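Local coordinates for outer surface protein (Bacillus cereus ATCC 14579, PDB 1X7F) that is of uncharacterised function but is probably a MupG-type 6-phospho-N-acetylmuramidase, hydrolysing glycosides of 6-phospho-N-acetylmuramic acid, at residues T300-R310 / Y341-M352. Sequence-based numbering, arbitrary orientation.
Sequences TEYMVRSTEVR and YKGELQIILKEM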
ATOM      1  N   THR A 300      -1.351 -15.583  21.267  1.00 34.49           N
ATOM      2  CA  THR A 300      -1.441 -17.004  20.992  1.00 33.99           C
ATOM      3  C   THR A 300      -1.440 -17.159  19.471  1.00 33.84           C
ATOM      4  O   THR A 300      -1.958 -16.287  18.757  1.00 33.20           O
ATOM      5  CB  THR A 300      -2.726 -17.577  21.616  1.00 34.62           C
ATOM      6  OG1 THR A 300      -3.167 -18.718  20.866  1.00 34.33           O
ATOM      7  CG2 THR A 300      -3.885 -16.568  21.480  1.00 32.53           C
ATOM      8  N   GLU A 301      -0.868 -18.256  18.968  1.00 33.32           N
ATOM      9  CA  GLU A 301      -0.784 -18.459  17.513  1.00 32.67           C
ATOM     10  C   GLU A 301      -2.100 -18.944  16.908  1.00 33.10           C
ATOM     11  O   GLU A 301      -2.231 -19.008  15.689  1.00 33.75           O
ATOM     12  CB  GLU A 301       0.370 -19.399  17.132  1.00 31.70           C
ATOM     13  CG  GLU A 301       0.224 -20.837  17.632  1.00 33.30           C
ATOM     14  CD  GLU A 301       1.475 -21.670  17.389  1.00 33.11           C
ATOM     15  OE1 GLU A 301       2.182 -21.386  16.397  1.00 37.83           O
ATOM     16  OE2 GLU A 301       1.768 -22.598  18.184  1.00 31.74           O
ATOM     17  N   TYR A 302      -3.079 -19.252  17.758  1.00 33.06           N
ATOM     18  CA  TYR A 302      -4.349 -19.798  17.303  1.00 33.61           C
ATOM     19  C   TYR A 302      -5.390 -18.749  16.952  1.00 34.16           C
ATOM     20  O   TYR A 302      -6.302 -19.015  16.179  1.00 34.33           O
ATOM     21  CB  TYR A 302      -4.914 -20.803  18.334  1.00 32.23           C
ATOM     22  CG  TYR A 302      -4.144 -22.107  18.352  1.00 31.49           C
ATOM     23  CD1 TYR A 302      -3.023 -22.271  19.182  1.00 31.04           C
ATOM     24  CD2 TYR A 302      -4.513 -23.170  17.517  1.00 29.66           C
ATOM     25  CE1 TYR A 302      -2.292 -23.467  19.189  1.00 32.62           C
ATOM     26  CE2 TYR A 302      -3.806 -24.379  17.530  1.00 28.85           C
ATOM     27  CZ  TYR A 302      -2.691 -24.519  18.358  1.00 32.10           C
ATOM     28  OH  TYR A 302      -1.980 -25.704  18.367  1.00 33.70           O
ATOM     29  N   MET A 303      -5.269 -17.559  17.526  1.00 35.71           N
ATOM     30  CA  MET A 303      -6.261 -16.518  17.287  1.00 37.05           C
ATOM     31  C   MET A 303      -5.800 -15.144  17.752  1.00 36.72           C
ATOM     32  O   MET A 303      -4.913 -15.014  18.609  1.00 36.88           O
ATOM     33  CB  MET A 303      -7.635 -16.893  17.887  1.00 37.71           C
ATOM     34  CG  MET A 303      -7.864 -16.499  19.354  1.00 43.84           C
ATOM     35  SD  MET A 303      -7.376 -17.742  20.546  1.00 54.01           S
ATOM     36  CE  MET A 303      -8.678 -18.937  20.492  1.00 44.23           C
ATOM     37  N   VAL A 304      -6.392 -14.121  17.148  1.00 35.90           N
ATOM     38  CA  VAL A 304      -6.233 -12.748  17.602  1.00 35.05           C
ATOM     39  C   VAL A 304      -7.314 -12.540  18.649  1.00 35.30           C
ATOM     40  O   VAL A 304      -8.490 -12.724  18.355  1.00 35.97           O
ATOM     41  CB  VAL A 304      -6.442 -11.764  16.426  1.00 34.77           C
ATOM     42  CG1 VAL A 304      -6.524 -10.305  16.925  1.00 34.73           C
ATOM     43  CG2 VAL A 304      -5.350 -11.929  15.387  1.00 33.54           C
ATOM     44  N   ARG A 305      -6.918 -12.188  19.866  1.00 35.94           N
ATOM     45  CA  ARG A 305      -7.851 -11.951  20.967  1.00 35.83           C
ATOM     46  C   ARG A 305      -8.033 -10.455  21.196  1.00 36.99           C
ATOM     47  O   ARG A 305      -7.081  -9.749  21.562  1.00 36.25           O
ATOM     48  CB  ARG A 305      -7.346 -12.564  22.273  1.00 35.40           C
ATOM     49  CG  ARG A 305      -7.020 -14.057  22.218  1.00 34.81           C
ATOM     50  CD  ARG A 305      -6.526 -14.612  23.560  1.00 34.05           C
ATOM     51  NE  ARG A 305      -7.546 -14.537  24.615  1.00 26.69           N
ATOM     52  CZ  ARG A 305      -7.279 -14.529  25.915  1.00 30.63           C
ATOM     53  NH1 ARG A 305      -6.019 -14.603  26.334  1.00 32.47           N
ATOM     54  NH2 ARG A 305      -8.268 -14.451  26.809  1.00 29.87           N
ATOM     55  N   SER A 306      -9.261  -9.989  21.004  1.00 37.29           N
ATOM     56  CA  SER A 306      -9.612  -8.605  21.279  1.00 38.87           C
ATOM     57  C   SER A 306     -10.279  -8.561  22.659  1.00 39.50           C
ATOM     58  O   SER A 306     -11.503  -8.662  22.784  1.00 39.78           O
ATOM     59  CB  SER A 306     -10.528  -8.074  20.165  1.00 38.43           C
ATOM     60  OG  SER A 306     -10.839  -6.705  20.361  1.00 40.19           O
ATOM     61  N   THR A 307      -9.458  -8.418  23.697  1.00 40.85           N
ATOM     62  CA  THR A 307      -9.898  -8.654  25.080  1.00 41.87           C
ATOM     63  C   THR A 307     -10.583  -7.484  25.761  1.00 42.34           C
ATOM     64  O   THR A 307     -11.402  -7.691  26.650  1.00 42.54           O
ATOM     65  CB  THR A 307      -8.734  -9.161  25.967  1.00 42.33           C
ATOM     66  OG1 THR A 307      -7.605  -8.281  25.826  1.00 40.76           O
ATOM     67  CG2 THR A 307      -8.240 -10.555  25.491  1.00 39.02           C
ATOM     68  N   GLU A 308     -10.244  -6.266  25.350  1.00 43.75           N
ATOM     69  CA  GLU A 308     -10.918  -5.064  25.851  1.00 45.65           C
ATOM     70  C   GLU A 308     -12.400  -4.980  25.455  1.00 45.63           C
ATOM     71  O   GLU A 308     -13.181  -4.327  26.127  1.00 47.05           O
ATOM     72  CB  GLU A 308     -10.176  -3.798  25.408  1.00 46.18           C
ATOM     73  CG  GLU A 308      -8.760  -3.676  25.952  1.00 50.15           C
ATOM     74  CD  GLU A 308      -8.730  -3.418  27.453  1.00 57.10           C
ATOM     75  OE1 GLU A 308      -9.003  -2.266  27.881  1.00 57.79           O
ATOM     76  OE2 GLU A 308      -8.427  -4.375  28.209  1.00 59.51           O
ATOM     77  N   VAL A 309     -12.779  -5.652  24.376  1.00 46.18           N
ATOM     78  CA  VAL A 309     -14.171  -5.700  23.910  1.00 46.93           C
ATOM     79  C   VAL A 309     -15.130  -6.322  24.924  1.00 47.05           C
ATOM     80  O   VAL A 309     -16.258  -5.851  25.078  1.00 46.80           O
ATOM     81  CB  VAL A 309     -14.287  -6.438  22.525  1.00 47.36           C
ATOM     82  CG1 VAL A 309     -15.628  -7.141  22.342  1.00 46.81           C
ATOM     83  CG2 VAL A 309     -14.052  -5.462  21.397  1.00 48.01           C
ATOM     84  N   ARG A 310     -14.676  -7.362  25.630  0.50 47.11           N
ATOM     85  CA  ARG A 310     -15.544  -8.124  26.539  0.50 47.28           C
ATOM     86  C   ARG A 310     -15.876  -7.424  27.855  0.50 46.99           C
ATOM     87  O   ARG A 310     -16.687  -7.918  28.636  0.50 47.90           O
ATOM     88  CB  ARG A 310     -14.993  -9.538  26.796  0.50 47.61           C
ATOM     89  CG  ARG A 310     -13.908  -9.639  27.849  0.50 47.59           C
ATOM     90  CD  ARG A 310     -13.200 -10.984  27.877  0.50 46.56           C
ATOM     91  NE  ARG A 310     -11.819 -10.837  28.332  0.50 46.02           N
ATOM     92  CZ  ARG A 310     -11.392 -11.107  29.560  0.50 44.21           C
ATOM     93  NH1 ARG A 310     -12.227 -11.565  30.482  0.50 44.03           N
ATOM     94  NH2 ARG A 310     -10.116 -10.931  29.866  0.50 43.64           N
ATOM     95  N   TYR A 341     -15.089 -15.309  29.587  1.00 35.74           N
ATOM     96  CA  TYR A 341     -14.724 -15.004  28.200  1.00 34.65           C
ATOM     97  C   TYR A 341     -15.908 -14.658  27.305  1.00 34.09           C
ATOM     98  O   TYR A 341     -15.736 -14.418  26.122  1.00 34.12           O
ATOM     99  CB  TYR A 341     -13.846 -16.136  27.598  1.00 34.26           C
ATOM    100  CG  TYR A 341     -12.650 -16.358  28.475  1.00 33.27           C
ATOM    101  CD1 TYR A 341     -12.563 -17.485  29.289  1.00 31.27           C
ATOM    102  CD2 TYR A 341     -11.649 -15.383  28.574  1.00 34.01           C
ATOM    103  CE1 TYR A 341     -11.500 -17.657  30.136  1.00 32.54           C
ATOM    104  CE2 TYR A 341     -10.577 -15.546  29.433  1.00 35.29           C
ATOM    105  CZ  TYR A 341     -10.506 -16.696  30.201  1.00 32.55           C
ATOM    106  OH  TYR A 341      -9.466 -16.878  31.055  1.00 32.66           O
ATOM    107  N   LYS A 342     -17.105 -14.636  27.876  1.00 35.03           N
ATOM    108  CA  LYS A 342     -18.273 -14.120  27.179  1.00 35.55           C
ATOM    109  C   LYS A 342     -17.998 -12.686  26.670  1.00 35.90           C
ATOM    110  O   LYS A 342     -17.545 -11.813  27.428  1.00 34.85           O
ATOM    111  CB  LYS A 342     -19.483 -14.111  28.105  1.00 35.73           C
ATOM    112  CG  LYS A 342     -20.723 -13.417  27.497  1.00 36.77           C
ATOM    113  CD  LYS A 342     -21.882 -13.465  28.464  1.00 34.77           C
ATOM    114  CE  LYS A 342     -22.813 -12.329  28.224  1.00 39.98           C
ATOM    115  NZ  LYS A 342     -23.790 -12.158  29.339  1.00 44.13           N
ATOM    116  N   GLY A 343     -18.259 -12.474  25.379  1.00 36.12           N
ATOM    117  CA  GLY A 343     -18.091 -11.174  24.759  1.00 36.38           C
ATOM    118  C   GLY A 343     -16.671 -10.973  24.256  1.00 37.08           C
ATOM    119  O   GLY A 343     -16.379  -9.919  23.709  1.00 36.07           O
ATOM    120  N   GLU A 344     -15.789 -11.964  24.448  1.00 36.60           N
ATOM    121  CA  GLU A 344     -14.437 -11.869  23.896  1.00 37.59           C
ATOM    122  C   GLU A 344     -14.537 -12.165  22.415  1.00 37.34           C
ATOM    123  O   GLU A 344     -14.986 -13.244  22.019  1.00 38.42           O
ATOM    124  CB  GLU A 344     -13.412 -12.811  24.586  1.00 37.29           C
ATOM    125  CG  GLU A 344     -12.012 -12.769  23.958  1.00 36.97           C
ATOM    126  CD  GLU A 344     -10.956 -13.582  24.713  1.00 37.97           C
ATOM    127  OE1 GLU A 344     -10.688 -13.305  25.894  1.00 38.24           O
ATOM    128  OE2 GLU A 344     -10.352 -14.491  24.114  1.00 41.48           O
ATOM    129  N   LEU A 345     -14.137 -11.187  21.609  1.00 36.98           N
ATOM    130  CA  LEU A 345     -14.102 -11.319  20.164  1.00 36.76           C
ATOM    131  C   LEU A 345     -12.737 -11.855  19.736  1.00 36.62           C
ATOM    132  O   LEU A 345     -11.705 -11.409  20.239  1.00 36.42           O
ATOM    133  CB  LEU A 345     -14.374  -9.960  19.497  1.00 36.39           C
ATOM    134  CG  LEU A 345     -14.407  -9.928  17.962  1.00 39.27           C
ATOM    135  CD1 LEU A 345     -15.476  -8.963  17.488  1.00 41.56           C
ATOM    136  CD2 LEU A 345     -13.029  -9.583  17.324  1.00 43.90           C
ATOM    137  N   GLN A 346     -12.747 -12.811  18.812  0.50 36.28           N
ATOM    138  CA  GLN A 346     -11.525 -13.407  18.297  0.50 36.11           C
ATOM    139  C   GLN A 346     -11.581 -13.490  16.788  0.50 36.39           C
ATOM    140  O   GLN A 346     -12.661 -13.526  16.200  0.50 37.11           O
ATOM    141  CB  GLN A 346     -11.319 -14.818  18.868  0.50 35.78           C
ATOM    142  CG  GLN A 346     -11.290 -14.902  20.391  0.50 35.33           C
ATOM    143  CD  GLN A 346     -11.388 -16.329  20.899  0.50 36.24           C
ATOM    144  OE1 GLN A 346     -11.610 -17.266  20.113  0.50 34.53           O
ATOM    145  NE2 GLN A 346     -11.229 -16.504  22.213  0.50 30.91           N
ATOM    146  N   ILE A 347     -10.409 -13.496  16.168  1.00 36.28           N
ATOM    147  CA  ILE A 347     -10.287 -13.829  14.768  1.00 36.36           C
ATOM    148  C   ILE A 347      -9.377 -15.052  14.749  1.00 36.01           C
ATOM    149  O   ILE A 347      -8.303 -15.032  15.331  1.00 35.10           O
ATOM    150  CB  ILE A 347      -9.715 -12.653  13.914  1.00 36.39           C
ATOM    151  CG1 ILE A 347     -10.572 -11.385  14.084  1.00 36.78           C
ATOM    152  CG2 ILE A 347      -9.634 -13.081  12.427  1.00 35.68           C
ATOM    153  CD1 ILE A 347     -10.173 -10.227  13.174  1.00 36.63           C
ATOM    154  N   ILE A 348      -9.846 -16.129  14.130  1.00 36.44           N
ATOM    155  CA  ILE A 348      -9.132 -17.395  14.159  1.00 36.49           C
ATOM    156  C   ILE A 348      -7.940 -17.342  13.199  1.00 37.37           C
ATOM    157  O   ILE A 348      -8.066 -16.842  12.079  1.00 37.72           O
ATOM    158  CB  ILE A 348     -10.109 -18.576  13.819  1.00 36.02           C
ATOM    159  CG1 ILE A 348     -11.361 -18.561  14.728  1.00 36.24           C
ATOM    160  CG2 ILE A 348      -9.396 -19.926  13.906  1.00 35.31           C
ATOM    161  CD1 ILE A 348     -11.088 -18.372  16.250  1.00 31.88           C
ATOM    162  N   LEU A 349      -6.791 -17.845  13.658  1.00 37.50           N
ATOM    163  CA  LEU A 349      -5.574 -17.909  12.858  1.00 37.33           C
ATOM    164  C   LEU A 349      -5.240 -19.327  12.419  1.00 37.38           C
ATOM    165  O   LEU A 349      -4.660 -19.510  11.355  1.00 38.65           O
ATOM    166  CB  LEU A 349      -4.382 -17.311  13.624  1.00 36.85           C
ATOM    167  CG  LEU A 349      -4.501 -15.838  14.014  1.00 36.44           C
ATOM    168  CD1 LEU A 349      -3.342 -15.436  14.936  1.00 32.62           C
ATOM    169  CD2 LEU A 349      -4.557 -14.936  12.779  1.00 33.94           C
ATOM    170  N   LYS A 350      -5.610 -20.314  13.244  1.00 37.21           N
ATOM    171  CA  LYS A 350      -5.336 -21.742  13.008  1.00 37.20           C
ATOM    172  C   LYS A 350      -6.560 -22.568  13.402  1.00 36.27           C
ATOM    173  O   LYS A 350      -7.292 -22.207  14.329  1.00 35.42           O
ATOM    174  CB  LYS A 350      -4.161 -22.251  13.869  1.00 36.05           C
ATOM    175  CG  LYS A 350      -2.815 -21.624  13.615  1.00 40.08           C
ATOM    176  CD  LYS A 350      -1.706 -22.263  14.494  1.00 38.66           C
ATOM    177  CE  LYS A 350      -1.716 -23.783  14.369  1.00 43.05           C
ATOM    178  NZ  LYS A 350      -0.369 -24.392  14.432  1.00 45.87           N
ATOM    179  N   GLU A 351      -6.736 -23.706  12.739  1.00 34.60           N
ATOM    180  CA  GLU A 351      -7.892 -24.566  12.969  1.00 34.57           C
ATOM    181  C   GLU A 351      -7.947 -25.079  14.417  1.00 33.63           C
ATOM    182  O   GLU A 351      -6.921 -25.465  14.981  1.00 34.09           O
ATOM    183  CB  GLU A 351      -7.892 -25.751  11.971  1.00 32.99           C
ATOM    184  CG  GLU A 351      -9.129 -26.651  12.094  1.00 34.18           C
ATOM    185  CD  GLU A 351      -9.093 -27.856  11.180  1.00 35.67           C
ATOM    186  OE1 GLU A 351      -8.835 -27.677   9.970  1.00 39.05           O
ATOM    187  OE2 GLU A 351      -9.323 -28.991  11.666  1.00 35.54           O
ATOM    188  N   MET A 352      -9.148 -25.086  14.996  1.00 32.86           N
ATOM    189  CA  MET A 352      -9.407 -25.682  16.311  1.00 32.44           C
ATOM    190  C   MET A 352     -10.741 -26.428  16.250  1.00 32.49           C
ATOM    191  O   MET A 352     -11.609 -26.059  15.453  1.00 30.83           O
ATOM    192  CB  MET A 352      -9.453 -24.625  17.417  1.00 31.48           C
ATOM    193  CG  MET A 352      -8.128 -23.893  17.666  1.00 33.03           C
ATOM    194  SD  MET A 352      -8.414 -22.416  18.643  1.00 35.64           S
ATOM    195  CE  MET A 352      -8.938 -21.240  17.400  1.00 36.48           C
TER
HETATM  196  O   HOH W   1       1.423 -25.178  16.484  1.00 51.53           O
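Val304 and Ile347 form a hydrogen-bonded pair joining strands 303-306 and 345-348, whose axes run antiparallel at 165°. Val304 N lies 2.8 Å from Ile347 O, the reverse bond Ile347 N to Val304 O is 3.0 Å, and Ser306 N extends the ladder to Leu345 O. At the Met303 end, Tyr302 O accepts from both Leu349 N (2.8 Å) and Lys350 N, which approach from the same face of its carbonyl plane.

The charged contact centres on Glu344. Arg305 grips it side-on: Arg305 NE reaches Glu344 OE2 at 2.9 Å with a nearly straight N-H (170°), and Arg305 NH2 meets the syn lone pair of Glu344 OE1 at 2.8 Å. A bend at chi3 (64°) turns the guanidinium to this position. Gln346 NE2 reaches Glu344 OE2 from the opposite face to Arg305 NE, probably helping to hold the carboxylate's rotation; Gln346 OE1 bonds Lys358. Arg310 NE adds a long, charge-only bridge to Glu344 OE1, while its NH1 bonds Lys340 O.

Aliphatic Lys350 CD lies over one face of the Tyr302 ring, offset toward the rim; Met352 SD makes an oblique Met-aromatic contact, 5.1 Å from the Tyr302 centroid.

Strand 303-306 is an outermost strand of the mixed C-terminal sheet; strand 345-348 separates it from strand 330-334, and Ser306 OG hydrogen-bonds His293 ND1 of strand 293-294, the other outermost strand.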